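Local structure of rhusiopathiae surface protein B (Erysipelothrix rhusiopathiae, 3V10) at residues P164-K169 with L185-P190; M181-N186 with T301-V306; E192-D197 with E254-T259; I201-E206 with G244-V249; I215-E220 with F261-D266. The protein is a cell-wall-anchored adhesin whose collagen-binding region, the part in this structure, probably grips collagen by the Collagen Hug mechanism. All coordinates share one frame; numbering follows the deposited sequence.

Contact 1. Residues P164-K169 with L185-P190; sequences PIFYWK and LNINSP
W168 O takes two donors from N186: the backbone N at 2.9 Å and the side-chain ND2 at 3.0 Å. The first comes nearly straight onto the carbonyl; the second sits 49° out of its plane. The amide of N186 lies over one face of the indole, the two planes 26° apart and stacked, with N186 CB over the six-membered ring in a CH-pi contact. W168 NE1 and N186 ND2, only 3.0 Å apart, are both donors and do not bond. In return W168 N makes a weak 3.4 Å bond to N186 O, an oxygen that also has a water at 2.8 Å. That water accepts from S189 N and also reaches I165 O. Further along, N188 N is tied to F166 O at 2.7 Å. F166, its CG anti to the backbone N (chi1 -175°), sets one face of its ring against N188 CA. The N188 amide lies along that ring, OD1 3.4 Å from F166 CE2, while OD1 accepts from E192 N; Y167 OH goes to S281. This is the open end of an antiparallel beta hairpin, strands 167-173 and 180-187, at the border of the five-stranded sheet of the IgG-like collagen-binding domain.

Contact 2. Residues M181-N186 with T301-V306; sequences MNWWLN and TDTSVV
The indole of W183 presents its six-membered ring to strand 303-306. At its edge, in the ring plane, sits the methyl of T303, with CG2 3.6 Å from W183 CZ3. V305 comes in obliquely beside it, its CG2 3.7 Å from W183 CH2, so two methyls from the same side of one strand bracket the far corner of the ring. Y265 stacks on W183, and W183 NE1, at the opposite end of the indole, bonds T267 OG1; the ring is therefore held by its own sheet while its benzo end reaches across to the other. In T303 it is the hydroxyl that lies anti to the backbone N (chi1 -162°), which leaves CG2 as the group facing the ring. M181 adds the next step along the strand: its sulfur passes V305, SD to CB 4.0 Å, the two side chains running past each other in opposite directions. All of this is apolar. The backbones stay apart, the strand axes 9.2 Å from each other at an angle of 161°, a spacing of packed sheets and not of paired strands. Such face-to-face packing, a tryptophan from one sheet filling the interior against a valine and a threonine of the other, is that of a beta sandwich, here the IgG-like collagen-binding domain.

Contact 3. Residues E192-D197 with E254-T259; sequences EAVQSD and EKAAKT
The backbones of E192-A193 and A257-K258 come together as the loop 192-197 passes the end of helix 253-256, the CA atoms of A193 and A257 4.5 Å apart. A single backbone hydrogen bond ties them, K258 N to E192 O at 2.8 Å and fairly straight at the hydrogen (158°), although the donor stands 50° out of the carbonyl plane. The same oxygen receives a weak 3.2 Å bond from V194 N, which closes an inverse gamma turn centred on A193; one carbonyl thus serves both the turn and the neighbouring segment. The chain on the other side is folded tightly too: T259 N reaches back to A256 O, and T259 OG1 bonds A257 O at 3.0 Å. Side chains add a small apolar touch. The CG2 branch of V194, set between its backbone N and carbonyl carbon (chi1 -64°), lies 3.8 Å from A256 CB. More loosely, A193 CB meets the aliphatic stem of K258, 4.3 Å from CE. V194 also packs on F166, and the carboxylate of E192 turns elsewhere, OE1 accepting from the backbone N of E288. Both segments are crossings between sheets: 192-197 leads from strand 180-187 to strand 198-204, while 254-259 leads back from strand 246-251 to strand 260-269. Two such connections laced side by side close one end of the IgG-like beta sandwich.

Contact 4. Residues I201-E206 with G244-V249; sequences IDTIGE and GQVLTV
Q245 crosses I204 at about a right angle, passing the I204 carbonyl oxygen from CB to NE2. Its CB is 3.4 Å from I204 O, CG and CD pass the same oxygen a little farther off, and a bend at chi2 (-64°) brings the amide back toward the strand. At the tip NE2 makes a weak bond to I204 O at 3.2 Å, sits 3.7 Å from the CG2 methyl of I204, and finds its stronger acceptor in H208 O. The backbone of Q245 works as well, its O taking I204 N at 2.8 Å. Next along, D202 and L247 form a hydrogen-bonded antiparallel pair: D202 N to L247 O and L247 N to D202 O, both 2.8 Å. On one face of this ribbon I201 CG2 packs on V246 CG1 at 3.8 Å, with T203 and T248 on the same side. On the other face are D202 and L247, turned into the sandwich. D202 is buried there, and its OD2 is met by N279 ND2 and Y265 OH, with K169 NZ at longer, weaker range. With two polar partners at OD2 and a lysine nearby, the carboxylate may well stay ionised despite its burial, its charge balanced by groups from both sheets.

Contact 5. Residues I215-E220 with F261-D266; sequences IMVDVE and FTVTYD
T262 O is gripped twice: D218 N donates to it at 2.8 Å, and a water donates at 2.7 Å. That water also lies 2.9 Å from T264 OG1 and gives a weak bond to D218 OD2, so it bridges three residues on one face of the strand pair. The return bond, T262 N to D218 O, is 2.9 Å long; M216 and T264, the next hydrogen-bonded pair, repeat the exchange. D218 crosses T262 obliquely with CB against CB, while its other oxygen, OD1, goes to H227 ND1. These are neighbouring antiparallel strands in the five-stranded sheet of the collagen-binding domain, an IgG-like fold, and the face carrying M216, D218, T262 and T264 is the partly exposed one, consistent with the surface on which relatives lay collagen. The opposite face is greasy and buried. There V219 runs beside F261 in the same direction, V219 CG1 3.7 Å from F261 CE1, and V217 CG1 meets the edge of that ring. I215 continues the row, its CG1 3.8 Å from Y265 CB. CG of Y265 sits between its backbone N and carbonyl carbon (chi1 63°), which carries the ring away from I215.

Contacts 1 and 5 lie within one five-stranded sheet, to which contact 2 contributes strand 180-187: that strand pairs with 167-173 in contact 1 and, through L185 N to V263 O (2.7 Å, a probable hydrogen bond), with the 260-269 strand of contact 5. Contact 4 belongs to the opposing sheet, its centre about 15 Å from that of contact 5; the two meet in a probable hydrogen bond between D202 OD2 and Y265 OH (3.1 Å). Contact 2 joins the sheets, and contact 3 lies at the end of the sandwich, its centre about 12 Å from that of contact 1. No collagen is bound. The polar faces of contacts 1 and 5 lie on one side of the sheet, consistent with a collagen-binding surface.

Contact 1. Residues P164-K169 with L185-P190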
# COMPACT_ATOMS: atom_id res chain seq x y z
N PRO A 164 17.66 15.25 10.30
CA PRO A 164 18.34 16.46 9.83
C PRO A 164 17.85 16.89 8.44
O PRO A 164 18.17 17.98 7.97
CB PRO A 164 19.80 16.04 9.83
CG PRO A 164 19.71 14.63 9.34
CD PRO A 164 18.55 14.08 10.15
N ILE A 165 17.07 16.02 7.80
CA ILE A 165 16.54 16.31 6.46
C ILE A 165 15.43 17.34 6.56
O ILE A 165 14.40 17.12 7.20
CB ILE A 165 15.98 15.03 5.80
CG1 ILE A 165 17.07 13.97 5.71
CG2 ILE A 165 15.44 15.35 4.40
CD1 ILE A 165 18.33 14.43 4.99
N PHE A 166 15.63 18.48 5.90
CA PHE A 166 14.65 19.55 5.95
C PHE A 166 13.29 19.21 5.39
O PHE A 166 12.27 19.62 5.95
CB PHE A 166 15.19 20.80 5.25
CG PHE A 166 14.28 21.98 5.37
CD1 PHE A 166 13.26 22.20 4.45
CD2 PHE A 166 14.43 22.88 6.43
CE1 PHE A 166 12.40 23.28 4.58
CE2 PHE A 166 13.57 23.97 6.57
CZ PHE A 166 12.56 24.17 5.65
N TYR A 167 13.25 18.49 4.28
CA TYR A 167 11.96 18.14 3.68
C TYR A 167 11.95 16.82 2.94
O TYR A 167 12.87 16.51 2.18
CB TYR A 167 11.52 19.24 2.70
CG TYR A 167 10.29 18.88 1.88
CD1 TYR A 167 9.04 18.77 2.48
CD2 TYR A 167 10.39 18.60 0.51
CE1 TYR A 167 7.91 18.39 1.74
CE2 TYR A 167 9.28 18.22 -0.24
CZ TYR A 167 8.04 18.11 0.39
OH TYR A 167 6.93 17.73 -0.32
N TRP A 168 10.90 16.04 3.17
CA TRP A 168 10.74 14.78 2.46
C TRP A 168 9.27 14.40 2.54
O TRP A 168 8.56 14.81 3.46
CB TRP A 168 11.64 13.68 3.03
CG TRP A 168 11.14 13.02 4.26
CD1 TRP A 168 10.31 11.94 4.34
CD2 TRP A 168 11.44 13.39 5.61
NE1 TRP A 168 10.08 11.61 5.66
CE2 TRP A 168 10.77 12.48 6.45
CE3 TRP A 168 12.23 14.40 6.18
CZ2 TRP A 168 10.85 12.55 7.85
CZ3 TRP A 168 12.31 14.47 7.58
CH2 TRP A 168 11.63 13.55 8.39
N LYS A 169 8.82 13.64 1.56
CA LYS A 169 7.43 13.21 1.50
C LYS A 169 7.36 11.69 1.46
O LYS A 169 8.25 11.03 0.93
CB LYS A 169 6.77 13.80 0.26
CG LYS A 169 7.39 13.34 -1.03
CD LYS A 169 6.52 12.28 -1.67
CE LYS A 169 5.30 12.90 -2.32
NZ LYS A 169 4.49 13.70 -1.37
N LEU A 185 3.76 15.21 4.21
CA LEU A 185 4.74 16.19 3.75
C LEU A 185 5.43 16.64 5.04
O LEU A 185 4.84 17.31 5.88
CB LEU A 185 4.05 17.40 3.09
CG LEU A 185 3.07 17.15 1.94
CD1 LEU A 185 2.65 18.49 1.33
CD2 LEU A 185 3.71 16.27 0.88
N ASN A 186 6.69 16.25 5.21
CA ASN A 186 7.44 16.60 6.42
C ASN A 186 8.29 17.84 6.19
O ASN A 186 9.36 17.76 5.60
CB ASN A 186 8.32 15.41 6.81
CG ASN A 186 7.52 14.13 6.92
OD1 ASN A 186 6.85 13.88 7.93
ND2 ASN A 186 7.56 13.31 5.88
N ILE A 187 7.81 18.98 6.68
CA ILE A 187 8.48 20.26 6.49
C ILE A 187 9.23 20.77 7.70
O ILE A 187 8.66 20.97 8.77
CB ILE A 187 7.47 21.33 6.05
CG1 ILE A 187 6.64 20.80 4.88
CG2 ILE A 187 8.20 22.61 5.65
CD1 ILE A 187 5.48 21.70 4.48
N ASN A 188 10.52 21.00 7.51
CA ASN A 188 11.39 21.51 8.55
C ASN A 188 11.49 20.63 9.79
O ASN A 188 11.22 21.07 10.91
CB ASN A 188 10.97 22.92 8.96
CG ASN A 188 12.08 23.66 9.67
OD1 ASN A 188 13.18 23.13 9.82
ND2 ASN A 188 11.81 24.89 10.10
N SER A 189 11.89 19.37 9.59
CA SER A 189 12.07 18.44 10.70
C SER A 189 13.20 18.95 11.60
O SER A 189 13.11 18.86 12.83
CB SER A 189 12.44 17.04 10.19
OG SER A 189 11.32 16.37 9.64
N PRO A 190 14.29 19.49 11.01
CA PRO A 190 15.42 20.01 11.79
C PRO A 190 15.07 21.20 12.68
O PRO A 190 15.83 21.53 13.60
CB PRO A 190 16.43 20.40 10.71
CG PRO A 190 16.11 19.48 9.58
CD PRO A 190 14.61 19.51 9.57
O HOH W 1 11.45 17.44 7.38

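Contact 2. Residues M181-N186 with T301-V306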
# COMPACT_ATOMS: atom_id res chain seq x y z
N MET A 181 -5.16 6.19 -0.18
CA MET A 181 -3.75 6.23 0.16
C MET A 181 -3.51 7.41 1.10
O MET A 181 -4.19 8.43 1.00
CB MET A 181 -2.90 6.40 -1.11
CG MET A 181 -2.89 5.17 -1.99
SD MET A 181 -2.40 5.43 -3.72
CE MET A 181 -3.99 5.91 -4.40
N ASN A 182 -2.56 7.27 2.02
CA ASN A 182 -2.27 8.33 2.98
C ASN A 182 -0.91 8.93 2.65
O ASN A 182 0.02 8.21 2.28
CB ASN A 182 -2.25 7.78 4.40
CG ASN A 182 -3.54 7.05 4.75
OD1 ASN A 182 -4.63 7.60 4.58
ND2 ASN A 182 -3.41 5.83 5.25
N TRP A 183 -0.80 10.25 2.78
CA TRP A 183 0.45 10.93 2.47
C TRP A 183 0.93 11.87 3.56
O TRP A 183 0.14 12.39 4.34
CB TRP A 183 0.31 11.70 1.15
CG TRP A 183 -0.25 10.86 0.04
CD1 TRP A 183 -1.56 10.57 -0.18
CD2 TRP A 183 0.49 10.15 -0.96
NE1 TRP A 183 -1.69 9.73 -1.25
CE2 TRP A 183 -0.44 9.46 -1.75
CE3 TRP A 183 1.85 10.04 -1.26
CZ2 TRP A 183 -0.06 8.65 -2.83
CZ3 TRP A 183 2.23 9.24 -2.34
CH2 TRP A 183 1.28 8.56 -3.11
N TRP A 184 2.25 12.10 3.58
CA TRP A 184 2.89 12.96 4.56
C TRP A 184 3.91 13.91 3.95
O TRP A 184 4.81 13.47 3.24
CB TRP A 184 3.66 12.12 5.59
CG TRP A 184 2.84 11.32 6.53
CD1 TRP A 184 2.48 11.66 7.80
CD2 TRP A 184 2.26 10.03 6.28
NE1 TRP A 184 1.73 10.67 8.37
CE2 TRP A 184 1.57 9.65 7.46
CE3 TRP A 184 2.26 9.16 5.18
CZ2 TRP A 184 0.88 8.44 7.56
CZ3 TRP A 184 1.57 7.96 5.29
CH2 TRP A 184 0.89 7.61 6.47
N LEU A 185 3.76 15.21 4.21
CA LEU A 185 4.74 16.19 3.75
C LEU A 185 5.43 16.64 5.04
O LEU A 185 4.84 17.31 5.88
CB LEU A 185 4.05 17.40 3.09
CG LEU A 185 3.07 17.15 1.94
CD1 LEU A 185 2.65 18.49 1.33
CD2 LEU A 185 3.71 16.27 0.88
N ASN A 186 6.69 16.25 5.21
CA ASN A 186 7.44 16.60 6.42
C ASN A 186 8.29 17.84 6.19
O ASN A 186 9.36 17.76 5.60
CB ASN A 186 8.32 15.41 6.81
CG ASN A 186 7.52 14.13 6.92
OD1 ASN A 186 6.85 13.88 7.93
ND2 ASN A 186 7.56 13.31 5.88
N THR A 301 11.61 14.42 -2.38
CA THR A 301 10.39 15.15 -2.73
C THR A 301 9.32 14.40 -3.52
O THR A 301 8.17 14.85 -3.58
CB THR A 301 10.73 16.42 -3.53
OG1 THR A 301 11.16 16.07 -4.85
CG2 THR A 301 11.85 17.19 -2.83
N ASP A 302 9.69 13.27 -4.11
CA ASP A 302 8.74 12.47 -4.90
C ASP A 302 8.64 11.05 -4.36
O ASP A 302 9.62 10.50 -3.86
CB ASP A 302 9.20 12.34 -6.36
CG ASP A 302 9.45 13.66 -7.04
OD1 ASP A 302 9.09 14.72 -6.49
OD2 ASP A 302 10.00 13.63 -8.17
N THR A 303 7.47 10.45 -4.49
CA THR A 303 7.30 9.08 -4.05
C THR A 303 6.09 8.45 -4.74
O THR A 303 5.44 9.07 -5.57
CB THR A 303 7.17 8.98 -2.52
OG1 THR A 303 7.43 7.64 -2.11
CG2 THR A 303 5.78 9.37 -2.07
N SER A 304 5.81 7.20 -4.41
CA SER A 304 4.68 6.53 -5.02
C SER A 304 4.27 5.31 -4.22
O SER A 304 5.01 4.84 -3.35
CB SER A 304 5.03 6.10 -6.44
OG SER A 304 6.07 5.13 -6.43
N VAL A 305 3.07 4.82 -4.51
CA VAL A 305 2.54 3.64 -3.85
C VAL A 305 2.23 2.63 -4.94
O VAL A 305 1.54 2.94 -5.91
CB VAL A 305 1.23 3.97 -3.06
CG1 VAL A 305 0.72 2.72 -2.36
CG2 VAL A 305 1.50 5.07 -2.05
N VAL A 306 2.76 1.42 -4.80
CA VAL A 306 2.51 0.37 -5.78
C VAL A 306 1.05 -0.02 -5.66
O VAL A 306 0.50 -0.05 -4.55
CB VAL A 306 3.41 -0.86 -5.52
CG1 VAL A 306 3.06 -1.98 -6.48
CG2 VAL A 306 4.88 -0.47 -5.70

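Contact 3. Residues E192-D197 with E254-T259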
# COMPACT_ATOMS: atom_id res chain seq x y z
N GLU A 192 14.77 24.37 11.59
CA GLU A 192 15.68 25.42 11.18
C GLU A 192 15.08 26.83 11.25
O GLU A 192 13.87 27.03 11.21
CB GLU A 192 16.16 25.15 9.75
CG GLU A 192 17.28 24.14 9.55
CD GLU A 192 17.81 24.24 8.12
OE1 GLU A 192 17.77 25.34 7.53
OE2 GLU A 192 18.29 23.22 7.58
N ALA A 193 15.97 27.81 11.38
CA ALA A 193 15.58 29.21 11.42
C ALA A 193 15.77 29.63 9.97
O ALA A 193 16.76 30.27 9.62
CB ALA A 193 16.52 29.98 12.33
N VAL A 194 14.83 29.24 9.11
CA VAL A 194 14.91 29.56 7.69
C VAL A 194 14.97 31.06 7.46
O VAL A 194 14.39 31.84 8.22
CB VAL A 194 13.70 28.98 6.90
CG1 VAL A 194 13.73 27.46 6.96
CG2 VAL A 194 12.39 29.52 7.48
N GLN A 195 15.66 31.47 6.41
CA GLN A 195 15.82 32.88 6.12
C GLN A 195 14.86 33.46 5.08
O GLN A 195 15.10 34.54 4.55
CB GLN A 195 17.26 33.17 5.70
CG GLN A 195 18.29 32.83 6.78
CD GLN A 195 18.05 33.58 8.07
OE1 GLN A 195 17.96 34.81 8.08
NE2 GLN A 195 17.95 32.84 9.17
N SER A 196 13.77 32.75 4.79
CA SER A 196 12.77 33.22 3.84
C SER A 196 11.51 32.39 4.02
O SER A 196 11.50 31.44 4.80
CB SER A 196 13.27 33.08 2.40
OG SER A 196 13.11 31.76 1.92
N ASP A 197 10.46 32.73 3.29
CA ASP A 197 9.22 31.96 3.37
C ASP A 197 9.53 30.59 2.77
O ASP A 197 10.50 30.43 2.03
CB ASP A 197 8.09 32.62 2.57
CG ASP A 197 7.78 34.04 3.03
OD1 ASP A 197 7.95 34.36 4.22
OD2 ASP A 197 7.34 34.83 2.17
N GLU A 254 8.63 33.85 9.51
CA GLU A 254 8.45 33.87 10.99
C GLU A 254 7.67 32.68 11.53
O GLU A 254 7.85 32.28 12.68
CB GLU A 254 7.74 35.16 11.50
CG GLU A 254 7.62 36.38 10.56
CD GLU A 254 8.96 36.98 10.15
OE1 GLU A 254 9.98 36.63 10.78
OE2 GLU A 254 9.02 37.78 9.18
N LYS A 255 6.77 32.13 10.72
CA LYS A 255 5.97 30.98 11.15
C LYS A 255 6.70 29.66 10.96
O LYS A 255 6.49 28.70 11.70
CB LYS A 255 4.63 30.96 10.39
CG LYS A 255 3.71 32.11 10.76
CD LYS A 255 3.41 32.14 12.27
CE LYS A 255 2.38 33.20 12.62
NZ LYS A 255 2.80 34.55 12.16
N ALA A 256 7.58 29.61 9.96
CA ALA A 256 8.34 28.40 9.67
C ALA A 256 9.50 28.23 10.64
O ALA A 256 9.92 27.11 10.93
CB ALA A 256 8.86 28.45 8.23
N ALA A 257 10.00 29.35 11.14
CA ALA A 257 11.13 29.35 12.07
C ALA A 257 11.04 28.34 13.21
O ALA A 257 10.07 28.33 13.98
CB ALA A 257 11.33 30.75 12.65
N LYS A 258 12.06 27.49 13.30
CA LYS A 258 12.18 26.48 14.34
C LYS A 258 10.91 25.65 14.59
O LYS A 258 10.67 25.19 15.70
CB LYS A 258 12.62 27.16 15.64
CG LYS A 258 13.86 28.03 15.44
CD LYS A 258 14.23 28.82 16.69
CE LYS A 258 15.45 29.69 16.44
NZ LYS A 258 15.86 30.48 17.64
N THR A 259 10.12 25.46 13.54
CA THR A 259 8.88 24.70 13.67
C THR A 259 8.75 23.64 12.59
O THR A 259 9.02 23.89 11.42
CB THR A 259 7.67 25.65 13.59
OG1 THR A 259 7.75 26.62 14.64
CG2 THR A 259 6.37 24.87 13.72

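Contact 4. Residues I201-E206 with G244-V249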
# COMPACT_ATOMS: atom_id res chain seq x y z
N ILE A 201 5.19 22.90 -3.70
CA ILE A 201 4.16 22.71 -4.71
C ILE A 201 4.12 21.20 -4.93
O ILE A 201 5.07 20.60 -5.43
CB ILE A 201 4.48 23.44 -6.03
CG1 ILE A 201 4.55 24.95 -5.78
CG2 ILE A 201 3.39 23.15 -7.05
CD1 ILE A 201 4.82 25.77 -7.03
N ASP A 202 3.00 20.60 -4.52
CA ASP A 202 2.82 19.17 -4.64
C ASP A 202 1.86 18.83 -5.77
O ASP A 202 0.74 19.33 -5.81
CB ASP A 202 2.28 18.61 -3.32
CG ASP A 202 2.14 17.10 -3.34
OD1 ASP A 202 1.52 16.57 -4.28
OD2 ASP A 202 2.64 16.44 -2.41
N THR A 203 2.31 17.98 -6.69
CA THR A 203 1.47 17.58 -7.81
C THR A 203 1.12 16.11 -7.71
O THR A 203 1.98 15.25 -7.89
CB THR A 203 2.16 17.83 -9.16
OG1 THR A 203 2.40 19.24 -9.33
CG2 THR A 203 1.27 17.34 -10.29
N ILE A 204 -0.14 15.82 -7.41
CA ILE A 204 -0.59 14.44 -7.29
C ILE A 204 -0.62 13.84 -8.68
O ILE A 204 -1.18 14.43 -9.61
CB ILE A 204 -1.98 14.37 -6.64
CG1 ILE A 204 -1.91 14.92 -5.22
CG2 ILE A 204 -2.50 12.93 -6.63
CD1 ILE A 204 -3.26 15.23 -4.61
N GLY A 205 -0.02 12.66 -8.83
CA GLY A 205 0.03 12.01 -10.13
C GLY A 205 -1.28 11.52 -10.72
O GLY A 205 -2.35 11.68 -10.13
N GLU A 206 -1.19 10.92 -11.90
CA GLU A 206 -2.37 10.40 -12.58
C GLU A 206 -2.91 9.16 -11.87
O GLU A 206 -2.18 8.46 -11.18
CB GLU A 206 -2.02 10.07 -14.03
CG GLU A 206 -0.59 9.59 -14.22
CD GLU A 206 -0.39 8.77 -15.49
OE1 GLU A 206 -1.37 8.17 -15.97
OE2 GLU A 206 0.75 8.71 -15.99
N GLY A 244 -7.22 21.25 -8.42
CA GLY A 244 -7.07 20.04 -9.19
C GLY A 244 -6.12 19.10 -8.48
O GLY A 244 -6.33 18.75 -7.32
N GLN A 245 -5.05 18.72 -9.17
CA GLN A 245 -4.05 17.80 -8.64
C GLN A 245 -2.93 18.53 -7.90
O GLN A 245 -2.03 17.89 -7.36
CB GLN A 245 -3.42 17.01 -9.79
CG GLN A 245 -4.38 16.15 -10.60
CD GLN A 245 -5.01 15.05 -9.77
OE1 GLN A 245 -6.09 15.21 -9.23
NE2 GLN A 245 -4.31 13.92 -9.67
N VAL A 246 -3.00 19.86 -7.85
CA VAL A 246 -1.95 20.63 -7.20
C VAL A 246 -2.28 21.15 -5.81
O VAL A 246 -3.20 21.93 -5.62
CB VAL A 246 -1.54 21.84 -8.07
CG1 VAL A 246 -0.32 22.52 -7.46
CG2 VAL A 246 -1.25 21.38 -9.51
N LEU A 247 -1.49 20.71 -4.82
CA LEU A 247 -1.66 21.13 -3.44
C LEU A 247 -0.42 21.96 -3.11
O LEU A 247 0.72 21.49 -3.23
CB LEU A 247 -1.75 19.91 -2.52
CG LEU A 247 -2.01 20.14 -1.02
CD1 LEU A 247 -2.54 18.85 -0.38
CD2 LEU A 247 -0.72 20.59 -0.35
N THR A 248 -0.64 23.21 -2.73
CA THR A 248 0.46 24.12 -2.42
C THR A 248 0.46 24.52 -0.96
O THR A 248 -0.59 24.83 -0.40
CB THR A 248 0.36 25.39 -3.29
OG1 THR A 248 0.30 25.02 -4.67
CG2 THR A 248 1.57 26.31 -3.06
N VAL A 249 1.63 24.50 -0.35
CA VAL A 249 1.79 24.87 1.05
C VAL A 249 2.76 26.03 1.09
O VAL A 249 3.89 25.93 0.60
CB VAL A 249 2.37 23.70 1.89
CG1 VAL A 249 2.51 24.12 3.35
CG2 VAL A 249 1.47 22.48 1.76

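Contact 5. Residues I215-E220 with F261-D266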
# COMPACT_ATOMS: atom_id res chain seq x y z
N ILE A 215 -7.16 17.11 4.54
CA ILE A 215 -5.90 17.75 4.92
C ILE A 215 -5.83 18.21 6.36
O ILE A 215 -6.68 18.97 6.82
CB ILE A 215 -5.62 18.98 4.03
CG1 ILE A 215 -5.58 18.55 2.56
CG2 ILE A 215 -4.30 19.61 4.44
CD1 ILE A 215 -5.44 19.72 1.61
N MET A 216 -4.81 17.75 7.08
CA MET A 216 -4.61 18.13 8.47
C MET A 216 -3.13 18.49 8.61
O MET A 216 -2.33 18.16 7.74
CB MET A 216 -4.98 16.97 9.40
CG MET A 216 -6.44 16.50 9.29
SD MET A 216 -7.66 17.68 9.92
CE MET A 216 -8.61 18.04 8.51
N VAL A 217 -2.77 19.16 9.69
CA VAL A 217 -1.37 19.54 9.88
C VAL A 217 -0.89 19.38 11.31
O VAL A 217 -1.57 19.78 12.24
CB VAL A 217 -1.14 21.03 9.49
CG1 VAL A 217 0.34 21.36 9.53
CG2 VAL A 217 -1.73 21.32 8.13
N ASP A 218 0.28 18.77 11.49
CA ASP A 218 0.86 18.64 12.81
C ASP A 218 1.85 19.79 12.91
O ASP A 218 2.64 20.01 11.99
CB ASP A 218 1.58 17.30 12.98
CG ASP A 218 0.64 16.13 12.99
OD1 ASP A 218 -0.31 16.15 13.81
OD2 ASP A 218 0.84 15.19 12.20
N VAL A 219 1.78 20.54 14.00
CA VAL A 219 2.67 21.68 14.20
C VAL A 219 3.44 21.47 15.49
O VAL A 219 2.86 21.49 16.58
CB VAL A 219 1.87 22.99 14.29
CG1 VAL A 219 2.82 24.18 14.42
CG2 VAL A 219 0.99 23.13 13.07
N GLU A 220 4.75 21.28 15.38
CA GLU A 220 5.59 21.06 16.55
C GLU A 220 6.67 22.12 16.69
O GLU A 220 7.42 22.40 15.76
CB GLU A 220 6.24 19.68 16.48
CG GLU A 220 7.09 19.35 17.69
CD GLU A 220 7.77 18.00 17.58
OE1 GLU A 220 8.61 17.83 16.67
OE2 GLU A 220 7.45 17.12 18.41
N PHE A 261 6.39 21.20 10.42
CA PHE A 261 5.03 21.10 9.94
C PHE A 261 4.86 19.80 9.19
O PHE A 261 5.57 19.54 8.21
CB PHE A 261 4.70 22.26 9.00
CG PHE A 261 4.74 23.61 9.67
CD1 PHE A 261 3.62 24.10 10.33
CD2 PHE A 261 5.89 24.37 9.64
CE1 PHE A 261 3.65 25.35 10.96
CE2 PHE A 261 5.94 25.62 10.26
CZ PHE A 261 4.81 26.10 10.92
N THR A 262 3.94 18.96 9.65
CA THR A 262 3.68 17.70 9.00
C THR A 262 2.29 17.78 8.38
O THR A 262 1.29 17.67 9.08
CB THR A 262 3.72 16.53 9.99
OG1 THR A 262 4.96 16.54 10.70
CG2 THR A 262 3.58 15.20 9.26
N VAL A 263 2.25 18.02 7.07
CA VAL A 263 0.99 18.11 6.35
C VAL A 263 0.59 16.72 5.89
O VAL A 263 1.35 16.04 5.19
CB VAL A 263 1.13 19.03 5.10
CG1 VAL A 263 -0.19 19.08 4.34
CG2 VAL A 263 1.54 20.44 5.53
N THR A 264 -0.60 16.28 6.29
CA THR A 264 -1.09 14.97 5.89
C THR A 264 -2.38 15.10 5.09
O THR A 264 -3.12 16.07 5.24
CB THR A 264 -1.35 14.06 7.12
OG1 THR A 264 -2.32 14.67 7.98
CG2 THR A 264 -0.06 13.84 7.90
N TYR A 265 -2.61 14.14 4.21
CA TYR A 265 -3.82 14.14 3.39
C TYR A 265 -3.98 12.78 2.74
O TYR A 265 -3.06 11.96 2.75
CB TYR A 265 -3.75 15.22 2.29
CG TYR A 265 -2.65 15.04 1.28
CD1 TYR A 265 -1.36 15.51 1.53
CD2 TYR A 265 -2.88 14.40 0.06
CE1 TYR A 265 -0.33 15.35 0.60
CE2 TYR A 265 -1.86 14.23 -0.88
CZ TYR A 265 -0.59 14.71 -0.60
OH TYR A 265 0.43 14.54 -1.51
N ASP A 266 -5.15 12.54 2.17
CA ASP A 266 -5.44 11.28 1.52
C ASP A 266 -5.76 11.48 0.05
O ASP A 266 -6.19 12.56 -0.36
CB ASP A 266 -6.66 10.59 2.15
CG ASP A 266 -6.55 10.42 3.65
OD1 ASP A 266 -5.42 10.40 4.17
OD2 ASP A 266 -7.61 10.29 4.30
O HOH W 2 5.17 18.09 12.92
O HOH W 3 -0.68 16.03 10.00